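Local coordinates for protein tannase (Lactobacillus plantarum, PDB 3WA7) that catalyses, as a tannase of the alpha/beta-hydrolase family, the hydrolysis of the galloyl ester bonds in tannins, at residues I32-H37 against A41-N46; D135-I140 against A179-A184. All blocks are in the same frame, centred on the assembly; numbering follows the deposited sequence.

Contact 1 (I32-H37 against A41-N46); sequences IQYVQH and AIQVLN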
loop_
_atom_site.group_PDB
_atom_site.type_symbol
_atom_site.label_atom_id
_atom_site.label_comp_id
_atom_site.label_asym_id
_atom_site.label_seq_id
_atom_site.Cartn_x
_atom_site.Cartn_y
_atom_site.Cartn_z
ATOM N N ILE A 32 8.164 10.680 -19.487
ATOM C CA ILE A 32 8.333 12.080 -19.155
ATOM C C ILE A 32 9.151 12.202 -17.870
ATOM O O ILE A 32 8.744 11.713 -16.819
ATOM C CB ILE A 32 6.962 12.760 -18.932
ATOM C CG1 ILE A 32 6.143 12.712 -20.225
ATOM C CG2 ILE A 32 7.162 14.195 -18.463
ATOM C CD1 ILE A 32 4.706 13.164 -20.055
ATOM N N GLN A 33 10.310 12.840 -17.966
ATOM C CA GLN A 33 11.162 13.049 -16.801
ATOM C C GLN A 33 10.390 14.021 -15.910
ATOM O O GLN A 33 10.051 15.120 -16.349
ATOM C CB GLN A 33 12.485 13.662 -17.260
ATOM C CG GLN A 33 13.487 13.949 -16.165
ATOM C CD GLN A 33 14.783 14.500 -16.726
ATOM O OE1 GLN A 33 15.418 13.875 -17.578
ATOM N NE2 GLN A 33 15.185 15.674 -16.253
ATOM N N TYR A 34 10.104 13.635 -14.667
ATOM C CA TYR A 34 9.334 14.520 -13.800
ATOM C C TYR A 34 10.119 15.353 -12.786
ATOM O O TYR A 34 9.527 16.085 -11.992
ATOM C CB TYR A 34 8.194 13.744 -13.118
ATOM C CG TYR A 34 8.610 12.552 -12.290
ATOM C CD1 TYR A 34 9.153 12.716 -11.018
ATOM C CD2 TYR A 34 8.437 11.253 -12.773
ATOM C CE1 TYR A 34 9.512 11.614 -10.240
ATOM C CE2 TYR A 34 8.792 10.146 -12.006
ATOM C CZ TYR A 34 9.328 10.333 -10.741
ATOM O OH TYR A 34 9.678 9.242 -9.974
ATOM N N VAL A 35 11.446 15.235 -12.816
ATOM C CA VAL A 35 12.316 16.044 -11.957
ATOM C C VAL A 35 13.446 16.550 -12.850
ATOM O O VAL A 35 13.777 15.919 -13.856
ATOM C CB VAL A 35 12.930 15.248 -10.765
ATOM C CG1 VAL A 35 11.830 14.816 -9.805
ATOM C CG2 VAL A 35 13.716 14.054 -11.269
ATOM N N GLN A 36 14.028 17.691 -12.491
ATOM C CA GLN A 36 15.109 18.275 -13.279
ATOM C C GLN A 36 16.428 17.522 -13.160
ATOM O O GLN A 36 17.209 17.465 -14.114
ATOM C CB GLN A 36 15.338 19.731 -12.871
ATOM C CG GLN A 36 14.164 20.648 -13.136
ATOM C CD GLN A 36 14.473 22.088 -12.783
ATOM O OE1 GLN A 36 15.405 22.685 -13.322
ATOM N NE2 GLN A 36 13.692 22.652 -11.869
ATOM N N HIS A 37 16.683 16.946 -11.989
ATOM C CA HIS A 37 17.927 16.223 -11.771
ATOM C C HIS A 37 17.705 14.791 -11.293
ATOM O O HIS A 37 17.975 14.460 -10.137
ATOM C CB HIS A 37 18.789 16.986 -10.761
ATOM C CG HIS A 37 18.882 18.454 -11.042
ATOM N ND1 HIS A 37 18.324 19.408 -10.218
ATOM C CD2 HIS A 37 19.434 19.129 -12.079
ATOM C CE1 HIS A 37 18.528 20.607 -10.734
ATOM N NE2 HIS A 37 19.199 20.465 -11.864
ATOM N N ALA A 41 17.037 6.035 -14.097
ATOM C CA ALA A 41 16.224 6.001 -15.308
ATOM C C ALA A 41 14.743 5.754 -15.050
ATOM O O ALA A 41 13.892 6.200 -15.816
ATOM C CB ALA A 41 16.766 4.941 -16.265
ATOM N N ILE A 42 14.436 5.051 -13.965
ATOM C CA ILE A 42 13.052 4.733 -13.636
ATOM C C ILE A 42 12.213 5.968 -13.297
ATOM O O ILE A 42 10.981 5.906 -13.304
ATOM C CB ILE A 42 12.992 3.732 -12.456
ATOM C CG1 ILE A 42 11.600 3.098 -12.382
ATOM C CG2 ILE A 42 13.337 4.440 -11.147
ATOM C CD1 ILE A 42 11.499 1.958 -11.384
ATOM N N GLN A 43 12.877 7.089 -13.021
ATOM C CA GLN A 43 12.182 8.322 -12.661
ATOM C C GLN A 43 11.538 9.070 -13.829
ATOM O O GLN A 43 11.948 10.179 -14.180
ATOM C CB GLN A 43 13.127 9.262 -11.902
ATOM C CG GLN A 43 13.560 8.734 -10.539
ATOM C CD GLN A 43 14.524 9.666 -9.835
ATOM O OE1 GLN A 43 15.634 9.905 -10.313
ATOM N NE2 GLN A 43 14.104 10.206 -8.697
ATOM N N VAL A 44 10.527 8.446 -14.422
ATOM C CA VAL A 44 9.772 9.033 -15.521
ATOM C C VAL A 44 8.322 8.652 -15.276
ATOM O O VAL A 44 8.038 7.755 -14.479
ATOM C CB VAL A 44 10.205 8.483 -16.908
ATOM C CG1 VAL A 44 11.633 8.907 -17.215
ATOM C CG2 VAL A 44 10.066 6.966 -16.947
ATOM N N LEU A 45 7.400 9.343 -15.930
ATOM C CA LEU A 45 5.991 9.021 -15.761
ATOM C C LEU A 45 5.290 8.981 -17.109
ATOM O O LEU A 45 5.789 9.532 -18.098
ATOM C CB LEU A 45 5.314 10.030 -14.814
ATOM C CG LEU A 45 5.313 11.536 -15.106
ATOM C CD1 LEU A 45 4.332 11.858 -16.224
ATOM C CD2 LEU A 45 4.912 12.293 -13.846
ATOM N N ASN A 46 4.156 8.287 -17.148
ATOM C CA ASN A 46 3.354 8.164 -18.356
ATOM C C ASN A 46 1.989 8.780 -18.093
ATOM O O ASN A 46 1.436 8.639 -17.001
ATOM C CB ASN A 46 3.161 6.696 -18.749
ATOM C CG ASN A 46 4.461 5.995 -19.073
ATOM O OD1 ASN A 46 5.413 6.611 -19.553
ATOM N ND2 ASN A 46 4.498 4.687 -18.840
#

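Contact 2 (D135-I140 against A179-A184); sequences DMKAAI and AYFEPA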
loop_
_atom_site.group_PDB
_atom_site.type_symbol
_atom_site.label_atom_id
_atom_site.label_comp_id
_atom_site.label_asym_id
_atom_site.label_seq_id
_atom_site.Cartn_x
_atom_site.Cartn_y
_atom_site.Cartn_z
ATOM N N ASP A 135 9.806 10.133 -4.621
ATOM C CA ASP A 135 9.449 10.033 -6.037
ATOM C C ASP A 135 7.947 10.179 -6.254
ATOM O O ASP A 135 7.517 10.828 -7.203
ATOM C CB ASP A 135 9.916 8.703 -6.637
ATOM C CG ASP A 135 11.397 8.700 -6.972
ATOM O OD1 ASP A 135 12.021 9.784 -6.965
ATOM O OD2 ASP A 135 11.935 7.611 -7.256
HETATM N N MSE A 136 7.147 9.570 -5.384
HETATM C CA MSE A 136 5.698 9.677 -5.518
HETATM C C MSE A 136 5.295 11.147 -5.391
HETATM O O MSE A 136 4.455 11.642 -6.144
HETATM C CB MSE A 136 4.996 8.846 -4.440
HETATM C CG MSE A 136 3.492 8.705 -4.642
HETATM SE SE MSE A 136 3.037 7.688 -6.232
HETATM C CE MSE A 136 2.486 9.141 -7.389
ATOM N N LYS A 137 5.914 11.849 -4.448
ATOM C CA LYS A 137 5.611 13.261 -4.235
ATOM C C LYS A 137 6.081 14.115 -5.407
ATOM O O LYS A 137 5.396 15.062 -5.804
ATOM C CB LYS A 137 6.255 13.754 -2.934
ATOM C CG LYS A 137 5.530 13.303 -1.669
ATOM C CD LYS A 137 6.365 13.569 -0.414
ATOM C CE LYS A 137 5.568 13.272 0.857
ATOM N NZ LYS A 137 4.439 14.228 1.028
ATOM N N ALA A 138 7.249 13.793 -5.956
ATOM C CA ALA A 138 7.772 14.547 -7.091
ATOM C C ALA A 138 6.817 14.402 -8.271
ATOM O O ALA A 138 6.556 15.367 -8.990
ATOM C CB ALA A 138 9.157 14.039 -7.479
ATOM N N ALA A 139 6.298 13.193 -8.466
ATOM C CA ALA A 139 5.365 12.942 -9.560
ATOM C C ALA A 139 4.080 13.736 -9.340
ATOM O O ALA A 139 3.525 14.304 -10.278
ATOM C CB ALA A 139 5.056 11.454 -9.660
ATOM N N ILE A 140 3.604 13.768 -8.100
ATOM C CA ILE A 140 2.401 14.524 -7.780
ATOM C C ILE A 140 2.651 16.013 -8.029
ATOM O O ILE A 140 1.802 16.703 -8.593
ATOM C CB ILE A 140 1.983 14.310 -6.313
ATOM C CG1 ILE A 140 1.588 12.846 -6.113
ATOM C CG2 ILE A 140 0.828 15.253 -5.948
ATOM C CD1 ILE A 140 1.382 12.449 -4.651
ATOM N N ALA A 179 7.358 19.169 5.427
ATOM C CA ALA A 179 8.667 19.778 5.213
ATOM C C ALA A 179 9.815 18.774 5.276
ATOM O O ALA A 179 10.904 19.039 4.772
ATOM C CB ALA A 179 8.894 20.892 6.234
ATOM N N TYR A 180 9.576 17.620 5.890
ATOM C CA TYR A 180 10.620 16.608 6.009
ATOM C C TYR A 180 11.220 16.203 4.664
ATOM O O TYR A 180 12.415 15.925 4.566
ATOM C CB TYR A 180 10.072 15.352 6.694
ATOM C CG TYR A 180 11.115 14.273 6.879
ATOM C CD1 TYR A 180 11.985 14.297 7.969
ATOM C CD2 TYR A 180 11.263 13.252 5.940
ATOM C CE1 TYR A 180 12.978 13.330 8.118
ATOM C CE2 TYR A 180 12.253 12.283 6.079
ATOM C CZ TYR A 180 13.107 12.328 7.169
ATOM O OH TYR A 180 14.096 11.382 7.301
ATOM N N PHE A 181 10.387 16.180 3.629
ATOM C CA PHE A 181 10.826 15.761 2.304
ATOM C C PHE A 181 11.297 16.879 1.386
ATOM O O PHE A 181 11.736 16.619 0.266
ATOM C CB PHE A 181 9.695 14.989 1.618
ATOM C CG PHE A 181 9.104 13.903 2.473
ATOM C CD1 PHE A 181 8.080 14.187 3.373
ATOM C CD2 PHE A 181 9.600 12.608 2.409
ATOM C CE1 PHE A 181 7.559 13.191 4.200
ATOM C CE2 PHE A 181 9.089 11.604 3.233
ATOM C CZ PHE A 181 8.065 11.898 4.130
ATOM N N GLU A 182 11.224 18.119 1.858
ATOM C CA GLU A 182 11.624 19.247 1.030
ATOM C C GLU A 182 13.086 19.193 0.580
ATOM O O GLU A 182 13.383 19.435 -0.588
ATOM C CB GLU A 182 11.332 20.563 1.756
ATOM C CG GLU A 182 11.089 21.738 0.816
ATOM C CD GLU A 182 9.960 21.470 -0.174
ATOM O OE1 GLU A 182 8.860 21.069 0.264
ATOM O OE2 GLU A 182 10.169 21.667 -1.389
ATOM N N PRO A 183 14.019 18.882 1.495
ATOM C CA PRO A 183 15.421 18.826 1.069
ATOM C C PRO A 183 15.656 17.864 -0.099
ATOM O O PRO A 183 16.360 18.196 -1.057
ATOM C CB PRO A 183 16.144 18.390 2.341
ATOM C CG PRO A 183 15.342 19.061 3.407
ATOM C CD PRO A 183 13.916 18.776 2.961
ATOM N N ALA A 184 15.065 16.674 -0.020
ATOM C CA ALA A 184 15.215 15.673 -1.073
ATOM C C ALA A 184 14.595 16.145 -2.389
ATOM O O ALA A 184 15.178 15.974 -3.462
ATOM C CB ALA A 184 14.575 14.356 -0.635
#

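Contact 1 (I32-H37 against A41-N46)
Tyr34 lays its ring along the backbone of Gln43 and Val44, where the beta hairpin of strands 22-33 and 44-50 opens into its connecting loop, at one side of the alpha/beta-hydrolase sheet. The carbonyl oxygen of Gln43 sits over one face of the ring, and Tyr34 CE2 comes 3.4 Å from Val44 N. With its CG wedged between the backbone N and the carbonyl carbon (chi1 58°), the tyrosine folds its ring back over the opposite strand. Tyr34 CB itself lies 3.7 Å from Leu45 CD2. Leu45 divides its two methyls: CD2 serves the tyrosine, while CD1 packs 3.9 Å from Ile32 CB. Leu45 also touches Val109 and Ala111 of strand 107-111, which continue this apolar layer into the sheet.

Ile32 and Leu45 form an antiparallel hydrogen-bonded pair. Ile32 N reaches Leu45 O at 3.0 Å, nearly straight at 168°; the return bond from Leu45 N to Ile32 O is more bent. Ile32 O also receives a CA-H...O contact from Val44.

Gln43 is the centre of an inverse gamma turn, in which Val44 N bonds to Ile42 O at 2.8 Å. The side-chain amide of Gln43 stands nearly perpendicular to the Tyr34 ring, with NE2 hydrogen-bonded to Asp135 OD1, and the tyrosine hydroxyl is hydrogen-bonded to Gly112 O. Within the segment 32-37, the extended Gln33 chain brings NE2 to Val35 O, to which it donates at 2.8 Å.

Contact 2 (D135-I140 against A179-A184)
Lys137 leaves helix 131-145 with its CG anti to the carbonyl carbon (chi1 -76°), runs extended through CD and CE, and bends only at the last torsion, while Phe181 takes a similar first torsion that swings its ring toward the lysine chain. The result is a CH-pi contact between a helix flanking the alpha/beta-hydrolase sheet and the short 3-10 turn leading into helix 182-188. Lys137 CE stands over the ring face, 3.9 Å from the Phe181 centroid and 20° off the normal, displaced toward the rim where CD1 is the nearest ring carbon at 3.7 Å. One methylene further back, Lys137 CD lies 4.0 Å from Phe181 CG, and the aliphatic chain passes the aromatic side chain at about a right angle.

The backbones stay well apart, 8.7 Å between the CA atoms of Lys137 and Phe181, which lets these two side chains bridge the gap. Ile133 and Val134 also touch Phe181 from helix 131-145. The bend at chi4 (-67°) turns the ammonium group toward a salt bridge with Asp195 and a hydrogen bond to Ser175 O, consistent with a buried lysine that keeps its charge. An alanine at Lys137 would remove both the methylenes over the ring and the ammonium group, and is likely to open a gap beside Phe181 and leave Asp195 without its positive mate. Tyr180 CD2 sits above the middle of the other Phe181 face, 3.7 Å from its plane.

In the fold
Helix 131-145 joins the two contacts, whose centres are 13 Å apart. One side of it bears on the hairpin of contact 1: Gln43 NE2 lies 2.7 Å from Asp135 OD1, a probable hydrogen bond, while Asp135 OD2 forms a salt bridge with Arg114. Apolar packing extends this interface, with Val35 CG1 3.6 Å and Tyr34 CE1 3.7 Å from Ala138 CB. From the same helix Lys137 reaches the turn of contact 2. Between the two segments of contact 2 the chain passes through a probable nucleophile elbow at Ser163, whose arrangement with His451 and Asp419 is consistent with a Ser-His-Asp catalytic triad; none of these three residues lies in either contact.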